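PDB 4QDJ: magnesium-protoporphyrin O-methyltransferase from Synechocystis sp., which methylates magnesium-protoporphyrin IX, using S-adenosyl-L-methionine as methyl donor, to give the 13-monomethyl ester in chlorophyll biosynthesis. Local coordinates for residues H193-I198 against Y221-E226; M148-A153 against G203-S208; G31-N34 against I40-G43. One frame throughout, in Å; residues are numbered along the deposited sequence.

Contact 1: H193-I198 against Y221-E226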
loop_
_atom_site.group_PDB
_atom_site.type_symbol
_atom_site.label_atom_id
_atom_site.label_comp_id
_atom_site.label_asym_id
_atom_site.label_seq_id
_atom_site.Cartn_x
_atom_site.Cartn_y
_atom_site.Cartn_z
ATOM N N HIS A 193 14.526 2.337 -4.263
ATOM C CA HIS A 193 14.370 2.293 -5.709
ATOM C C HIS A 193 14.612 3.667 -6.304
ATOM O O HIS A 193 14.191 4.675 -5.739
ATOM C CB HIS A 193 12.970 1.806 -6.083
ATOM C CG HIS A 193 12.649 0.446 -5.553
ATOM N ND1 HIS A 193 13.244 -0.699 -6.037
ATOM C CD2 HIS A 193 11.802 0.046 -4.576
ATOM C CE1 HIS A 193 12.775 -1.746 -5.383
ATOM N NE2 HIS A 193 11.900 -1.321 -4.489
ATOM N N LYS A 194 15.304 3.705 -7.437
ATOM C CA LYS A 194 15.511 4.952 -8.157
ATOM C C LYS A 194 14.195 5.411 -8.758
ATOM O O LYS A 194 13.482 4.621 -9.379
ATOM C CB LYS A 194 16.544 4.772 -9.272
ATOM C CG LYS A 194 17.950 4.459 -8.789
ATOM C CD LYS A 194 18.918 4.340 -9.958
ATOM C CE LYS A 194 20.323 4.010 -9.482
ATOM N NZ LYS A 194 20.853 5.040 -8.544
ATOM N N GLU A 195 13.875 6.689 -8.575
ATOM C CA GLU A 195 12.664 7.254 -9.159
ATOM C C GLU A 195 12.672 7.109 -10.678
ATOM O O GLU A 195 11.631 6.878 -11.290
ATOM C CB GLU A 195 12.489 8.721 -8.755
ATOM C CG GLU A 195 11.324 9.407 -9.454
ATOM C CD GLU A 195 10.885 10.688 -8.772
ATOM O OE1 GLU A 195 11.181 10.865 -7.571
ATOM O OE2 GLU A 195 10.238 11.521 -9.441
ATOM N N ALA A 196 13.852 7.226 -11.279
ATOM C CA ALA A 196 13.988 7.062 -12.721
ATOM C C ALA A 196 13.564 5.660 -13.153
ATOM O O ALA A 196 12.929 5.488 -14.195
ATOM C CB ALA A 196 15.418 7.354 -13.165
ATOM N N ASP A 197 13.908 4.662 -12.343
ATOM C CA ASP A 197 13.524 3.282 -12.624
ATOM C C ASP A 197 12.016 3.088 -12.491
ATOM O O ASP A 197 11.389 2.457 -13.339
ATOM C CB ASP A 197 14.254 2.306 -11.697
ATOM C CG ASP A 197 15.739 2.212 -11.994
ATOM O OD1 ASP A 197 16.167 2.662 -13.077
ATOM O OD2 ASP A 197 16.479 1.675 -11.144
ATOM N N ILE A 198 11.438 3.627 -11.421
ATOM C CA ILE A 198 10.001 3.507 -11.190
ATOM C C ILE A 198 9.205 4.195 -12.299
ATOM O O ILE A 198 8.223 3.645 -12.800
ATOM C CB ILE A 198 9.596 4.084 -9.817
ATOM C CG1 ILE A 198 10.345 3.362 -8.690
ATOM C CG2 ILE A 198 8.091 3.966 -9.607
ATOM C CD1 ILE A 198 10.041 1.879 -8.605
ATOM N N TYR A 221 11.035 7.836 4.923
ATOM C CA TYR A 221 11.115 8.531 3.646
ATOM C C TYR A 221 10.263 7.803 2.623
ATOM O O TYR A 221 10.505 6.635 2.319
ATOM C CB TYR A 221 12.566 8.606 3.169
ATOM C CG TYR A 221 13.502 9.230 4.181
ATOM C CD1 TYR A 221 13.728 10.600 4.194
ATOM C CD2 TYR A 221 14.155 8.449 5.125
ATOM C CE1 TYR A 221 14.581 11.175 5.118
ATOM C CE2 TYR A 221 15.007 9.014 6.054
ATOM C CZ TYR A 221 15.218 10.377 6.044
ATOM O OH TYR A 221 16.067 10.944 6.967
ATOM N N SER A 222 9.260 8.493 2.098
ATOM C CA SER A 222 8.333 7.869 1.167
ATOM C C SER A 222 7.994 8.812 0.025
ATOM O O SER A 222 7.351 9.843 0.224
ATOM C CB SER A 222 7.061 7.430 1.893
ATOM O OG SER A 222 6.278 6.577 1.079
ATOM N N ARG A 223 8.443 8.446 -1.169
ATOM C CA ARG A 223 8.135 9.182 -2.386
ATOM C C ARG A 223 6.841 8.625 -2.967
ATOM O O ARG A 223 6.716 7.419 -3.155
ATOM C CB ARG A 223 9.278 9.017 -3.388
ATOM C CG ARG A 223 9.041 9.657 -4.741
ATOM C CD ARG A 223 8.987 11.173 -4.655
ATOM N NE ARG A 223 9.146 11.778 -5.974
ATOM C CZ ARG A 223 8.524 12.881 -6.379
ATOM N NH1 ARG A 223 7.686 13.512 -5.567
ATOM N NH2 ARG A 223 8.737 13.350 -7.601
ATOM N N ILE A 224 5.880 9.500 -3.243
ATOM C CA ILE A 224 4.571 9.071 -3.724
ATOM C C ILE A 224 4.355 9.514 -5.167
ATOM O O ILE A 224 4.530 10.684 -5.491
ATOM C CB ILE A 224 3.440 9.654 -2.850
ATOM C CG1 ILE A 224 3.802 9.552 -1.367
ATOM C CG2 ILE A 224 2.119 8.951 -3.139
ATOM C CD1 ILE A 224 2.880 10.339 -0.459
ATOM N N LEU A 225 3.980 8.574 -6.030
ATOM C CA LEU A 225 3.689 8.889 -7.426
ATOM C C LEU A 225 2.265 8.498 -7.787
ATOM O O LEU A 225 1.837 7.375 -7.523
ATOM C CB LEU A 225 4.654 8.158 -8.361
ATOM C CG LEU A 225 6.150 8.422 -8.191
ATOM C CD1 LEU A 225 6.947 7.599 -9.193
ATOM C CD2 LEU A 225 6.458 9.903 -8.345
ATOM N N GLU A 226 1.537 9.431 -8.391
ATOM C CA GLU A 226 0.248 9.126 -8.992
ATOM C C GLU A 226 0.465 8.947 -10.484
ATOM O O GLU A 226 0.933 9.862 -11.162
ATOM C CB GLU A 226 -0.755 10.254 -8.747
ATOM C CG GLU A 226 -2.107 10.024 -9.408
ATOM C CD GLU A 226 -3.023 11.229 -9.307
ATOM O OE1 GLU A 226 -2.538 12.365 -9.491
ATOM O OE2 GLU A 226 -4.227 11.043 -9.040
#

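Contact 2: M148-A153 against G203-S208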
loop_
_atom_site.group_PDB
_atom_site.type_symbol
_atom_site.label_atom_id
_atom_site.label_comp_id
_atom_site.label_asym_id
_atom_site.label_seq_id
_atom_site.Cartn_x
_atom_site.Cartn_y
_atom_site.Cartn_z
ATOM N N MET A 148 6.022 -6.597 -10.124
ATOM C CA MET A 148 4.877 -6.274 -9.281
ATOM C C MET A 148 4.112 -5.067 -9.818
ATOM O O MET A 148 2.885 -5.087 -9.899
ATOM C CB MET A 148 5.325 -6.023 -7.841
ATOM C CG MET A 148 5.798 -7.277 -7.126
ATOM S SD MET A 148 6.582 -6.948 -5.537
ATOM C CE MET A 148 5.260 -6.131 -4.651
ATOM N N ILE A 149 4.846 -4.020 -10.185
ATOM C CA ILE A 149 4.231 -2.822 -10.745
ATOM C C ILE A 149 3.498 -3.134 -12.047
ATOM O O ILE A 149 2.389 -2.654 -12.274
ATOM C CB ILE A 149 5.274 -1.710 -10.977
ATOM C CG1 ILE A 149 5.806 -1.203 -9.634
ATOM C CG2 ILE A 149 4.668 -0.562 -11.769
ATOM C CD1 ILE A 149 6.992 -0.274 -9.758
ATOM N N SER A 150 4.116 -3.950 -12.895
ATOM C CA SER A 150 3.501 -4.330 -14.160
ATOM C C SER A 150 2.195 -5.088 -13.935
ATOM O O SER A 150 1.218 -4.884 -14.654
ATOM C CB SER A 150 4.469 -5.158 -15.006
ATOM O OG SER A 150 5.596 -4.384 -15.381
ATOM N N HIS A 151 2.170 -5.953 -12.927
ATOM C CA HIS A 151 0.945 -6.683 -12.634
ATOM C C HIS A 151 -0.140 -5.754 -12.099
ATOM O O HIS A 151 -1.295 -5.838 -12.510
ATOM C CB HIS A 151 1.178 -7.821 -11.644
ATOM C CG HIS A 151 -0.046 -8.643 -11.395
ATOM N ND1 HIS A 151 -0.504 -9.581 -12.295
ATOM C CD2 HIS A 151 -0.929 -8.644 -10.369
ATOM C CE1 HIS A 151 -1.605 -10.139 -11.823
ATOM N NE2 HIS A 151 -1.886 -9.586 -10.657
ATOM N N LEU A 152 0.238 -4.875 -11.177
ATOM C CA LEU A 152 -0.703 -3.910 -10.623
ATOM C C LEU A 152 -1.264 -3.010 -11.718
ATOM O O LEU A 152 -2.453 -2.683 -11.718
ATOM C CB LEU A 152 -0.035 -3.070 -9.532
ATOM C CG LEU A 152 0.343 -3.822 -8.254
ATOM C CD1 LEU A 152 1.086 -2.903 -7.302
ATOM C CD2 LEU A 152 -0.896 -4.401 -7.584
ATOM N N ALA A 153 -0.403 -2.625 -12.656
ATOM C CA ALA A 153 -0.817 -1.789 -13.776
ATOM C C ALA A 153 -1.898 -2.477 -14.603
ATOM O O ALA A 153 -2.817 -1.827 -15.097
ATOM C CB ALA A 153 0.380 -1.433 -14.647
ATOM N N GLY A 203 6.020 4.027 -17.280
ATOM C CA GLY A 203 5.936 4.418 -18.676
ATOM C C GLY A 203 5.824 3.225 -19.607
ATOM O O GLY A 203 5.065 3.254 -20.576
ATOM N N ASP A 204 6.577 2.170 -19.308
ATOM C CA ASP A 204 6.538 0.947 -20.107
ATOM C C ASP A 204 5.156 0.300 -20.072
ATOM O O ASP A 204 4.761 -0.397 -21.007
ATOM C CB ASP A 204 7.590 -0.057 -19.623
ATOM C CG ASP A 204 9.008 0.365 -19.969
ATOM O OD1 ASP A 204 9.181 1.229 -20.856
ATOM O OD2 ASP A 204 9.953 -0.179 -19.358
ATOM N N ASN A 205 4.423 0.537 -18.987
ATOM C CA ASN A 205 3.090 -0.030 -18.827
ATOM C C ASN A 205 1.969 0.904 -19.279
ATOM O O ASN A 205 0.790 0.612 -19.080
ATOM C CB ASN A 205 2.863 -0.479 -17.383
ATOM C CG ASN A 205 3.590 -1.769 -17.057
ATOM O OD1 ASN A 205 3.108 -2.861 -17.367
ATOM N ND2 ASN A 205 4.756 -1.652 -16.434
ATOM N N GLY A 206 2.346 2.027 -19.882
ATOM C CA GLY A 206 1.382 2.932 -20.482
ATOM C C GLY A 206 0.843 3.994 -19.545
ATOM O O GLY A 206 -0.244 4.529 -19.766
ATOM N N PHE A 207 1.603 4.308 -18.502
ATOM C CA PHE A 207 1.184 5.306 -17.525
ATOM C C PHE A 207 2.085 6.535 -17.529
ATOM O O PHE A 207 3.304 6.425 -17.672
ATOM C CB PHE A 207 1.163 4.706 -16.116
ATOM C CG PHE A 207 0.008 3.781 -15.862
ATOM C CD1 PHE A 207 -0.011 2.508 -16.405
ATOM C CD2 PHE A 207 -1.053 4.182 -15.064
ATOM C CE1 PHE A 207 -1.072 1.652 -16.167
ATOM C CE2 PHE A 207 -2.116 3.331 -14.820
ATOM C CZ PHE A 207 -2.125 2.065 -15.373
ATOM N N SER A 208 1.474 7.703 -17.374
ATOM C CA SER A 208 2.223 8.943 -17.216
ATOM C C SER A 208 2.052 9.454 -15.791
ATOM O O SER A 208 1.065 9.144 -15.127
ATOM C CB SER A 208 1.750 10.000 -18.215
ATOM O OG SER A 208 0.417 10.396 -17.948
HETATM O O HOH W 1 0.664 -4.035 -17.178
#

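Contact 3: G31-N34 against I40-G43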
loop_
_atom_site.group_PDB
_atom_site.type_symbol
_atom_site.label_atom_id
_atom_site.label_comp_id
_atom_site.label_asym_id
_atom_site.label_seq_id
_atom_site.Cartn_x
_atom_site.Cartn_y
_atom_site.Cartn_z
ATOM N N GLY A 31 -0.619 3.469 21.332
ATOM C CA GLY A 31 0.208 2.995 22.420
ATOM C C GLY A 31 1.659 3.408 22.298
ATOM O O GLY A 31 2.104 3.899 21.257
ATOM N N GLN A 32 2.391 3.186 23.382
ATOM C CA GLN A 32 3.788 3.572 23.502
ATOM C C GLN A 32 4.664 3.003 22.390
ATOM O O GLN A 32 4.543 1.836 22.020
ATOM C CB GLN A 32 4.315 3.132 24.872
ATOM C CG GLN A 32 5.758 3.497 25.162
ATOM C CD GLN A 32 6.161 3.138 26.580
ATOM O OE1 GLN A 32 5.309 2.914 27.442
ATOM N NE2 GLN A 32 7.461 3.079 26.830
ATOM N N VAL A 33 5.531 3.852 21.851
ATOM C CA VAL A 33 6.535 3.443 20.879
ATOM C C VAL A 33 7.817 4.205 21.182
ATOM O O VAL A 33 7.775 5.252 21.829
ATOM C CB VAL A 33 6.095 3.760 19.437
ATOM C CG1 VAL A 33 5.147 2.691 18.919
ATOM C CG2 VAL A 33 5.455 5.140 19.364
ATOM N N ASN A 34 8.958 3.690 20.734
ATOM C CA ASN A 34 10.196 4.449 20.882
ATOM C C ASN A 34 10.215 5.603 19.883
ATOM O O ASN A 34 9.360 5.669 19.000
ATOM C CB ASN A 34 11.448 3.554 20.798
ATOM C CG ASN A 34 11.641 2.914 19.432
ATOM O OD1 ASN A 34 11.485 3.556 18.395
ATOM N ND2 ASN A 34 12.001 1.636 19.432
ATOM N N ILE A 40 8.198 6.966 12.491
ATOM C CA ILE A 40 7.642 6.153 11.414
ATOM C C ILE A 40 6.115 6.215 11.410
ATOM O O ILE A 40 5.491 6.339 10.354
ATOM C CB ILE A 40 8.108 4.689 11.527
ATOM C CG1 ILE A 40 9.626 4.604 11.348
ATOM C CG2 ILE A 40 7.398 3.812 10.506
ATOM C CD1 ILE A 40 10.192 3.220 11.590
ATOM N N ARG A 41 5.520 6.136 12.597
ATOM C CA ARG A 41 4.071 6.251 12.739
ATOM C C ARG A 41 3.563 7.561 12.144
ATOM O O ARG A 41 2.623 7.571 11.349
ATOM C CB ARG A 41 3.664 6.152 14.214
ATOM C CG ARG A 41 2.201 6.482 14.476
ATOM C CD ARG A 41 1.885 6.478 15.963
ATOM N NE ARG A 41 1.879 5.130 16.524
ATOM C CZ ARG A 41 1.797 4.869 17.824
ATOM N NH1 ARG A 41 1.721 5.864 18.698
ATOM N NH2 ARG A 41 1.796 3.613 18.250
ATOM N N VAL A 42 4.204 8.662 12.524
ATOM C CA VAL A 42 3.812 9.988 12.051
ATOM C C VAL A 42 4.031 10.149 10.545
ATOM O O VAL A 42 3.168 10.669 9.834
ATOM C CB VAL A 42 4.566 11.096 12.822
ATOM C CG1 VAL A 42 4.304 12.461 12.201
ATOM C CG2 VAL A 42 4.164 11.083 14.291
ATOM N N GLY A 43 5.179 9.690 10.057
ATOM C CA GLY A 43 5.485 9.778 8.640
ATOM C C GLY A 43 4.514 8.975 7.793
ATOM O O GLY A 43 4.009 9.453 6.772
#

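Contact 1: H193-I198 against Y221-E226
A bidentate salt bridge between Glu195 and Arg223, with an apolar pair beneath it, packs the first turn of helix 195-204 against strand 221-229. The arginine presents its side rather than its end: NE gives a nearly straight bond of 2.7 Å to Glu195 OE1, with an N-H...O angle of 164°. Its neighbour NH2 takes the other oxygen, Glu195 OE2, at 3.0 Å. Both oxygens lie close to the guanidinium plane, yet the two flat groups are not coplanar, their planes standing 37° apart. OE2 is met on its syn side, whereas OE1 receives its donor from above the carboxylate plane. A bend at chi2 (67°) brings the NE and NH2 side of the Arg223 group, rather than the NH1/NH2 end, to the carboxylate, while the extended Glu195 chain reaches across from the helix. The strand concerned is the antiparallel one of the class I methyltransferase sheet, wedged between strands 159-164 and 207-216 in the order 3-2-1-4-5-7-6. Both charged groups have further partners: Arg223 NH1 donates to Gly213 O on the edge strand, and Glu195 OE2 also pairs with Arg199 one turn along the helix. Within the strand, Leu225 CD2 lies over one guanidinium face, toward its rim, 3.9 Å above the plane. A methionine in place of Arg223 would probably leave the Glu195 carboxylate without this two-pronged partner and Gly213 O without its NH1 donor. On the buried side, Leu225 sends its other methyl, CD1, to Ile198 CG2 at 3.8 Å. Phe164 of the adjoining strand touches the side chains of Ile198, Arg223 and Leu225.

Contact 2: M148-A153 against G203-S208
Asn205 meets Ser150 with both ends of its amide: ND2 directly, OD1 through a water. On the oxygen side, the water donates to Asn205 OD1 at 2.7 Å and to the main-chain Ser150 O at the same distance. On the nitrogen side, Asn205 ND2 donates to Ser150 OG at 3.0 Å, the hydroxyl lying near the amide plane. That direct link is the less certain, since Ser150 was modelled in two conformers. ND2 also bonds to Ile201 O in the helix just ended, its stronger partner, and Ser150 OG to Ser146 O a turn back. Placing CG beside the backbone N (chi1 -75°) carries the Asn205 amide toward Ser150. The backbone itself sets Asn205 CB against Ala153 CB, 3.8 Å away. Phe207 CE1 meets the same methyl at 3.7 Å, the ring approached obliquely. A Schellman motif, with Gly206 (positive phi) as C-prime residue, ends helix 195-204; strand 207-216 follows. Helix 142-155 is thus joined to that junction, while Phe207 reaches on to Leu160 of strand 159-164 and to Ala227 and Arg229 of strand 221-229.

Contact 3: G31-N34 against I40-G43
Arg41, in the second turn of helix 35-58, reaches back to Gly31 and Val33 in the loop between helices 19-27 and 35-58, in the N-terminal part of the chain. Asn34 is the N-cap of the second helix, its OD1 accepting from Gln37 N. Across the contact the guanidinium meets Gly31 O end-on, both terminal nitrogens converging on the one carbonyl oxygen. NH2 is the nearer donor, 3.0 Å from Gly31 O with an N-H...O angle of 152°. NH1 is longer and more bent, 3.2 Å from Gly31 O at 141°. The oxygen lies close to the guanidinium plane, at its edge, but the two donors come from opposite faces of the carbonyl plane, each tilted moderately out of it. NH2 has a second acceptor, Arg26 O, its strongest polar partner, and NE donates to Ile27 O, both at the end of helix 19-27. Three carbonyls, two from that helix and one in the loop beyond, therefore gather round one cation. Since the C-terminal end of a helix carries partial negative charge, the arginine's positive charge is likely to be welcome there. The chain that delivers it runs extended from the backbone, then bends at chi3 (-72°) to aim the flat group at the loop. Arg26 acts in the same corner through its side chain, NH1 donating to Gln32 O, so the loop backbone has a second arginine holding it. The contact is at the surface, and Val33 provides its apolar side, setting both methyls on the same side of the guanidinium. CG2 lies over that face, toward the rim, 3.8 Å above the plane, while CG1 rests 3.5 Å from Arg41 NH2.

In the fold
Contacts 1 and 2 form one continuous patch, sharing helix 195-204: their centres are 13 Å apart, and Ile198 CD1 of contact 1 touches Ile149 CD1 of contact 2 at 3.9 Å. Their segments alternate along the chain; contact 1 uses strand 221-229 and contact 2 its sheet neighbour 207-216. Contact 3 stands apart, its centre 23 Å from that of contact 1 and 33 Å from that of contact 2, which lies on the opposite side of the chain's centre. The side chains of Arg41, Arg223 and Ser150 lie about 11, 13 and 14 Å from the bound S-adenosylmethionine.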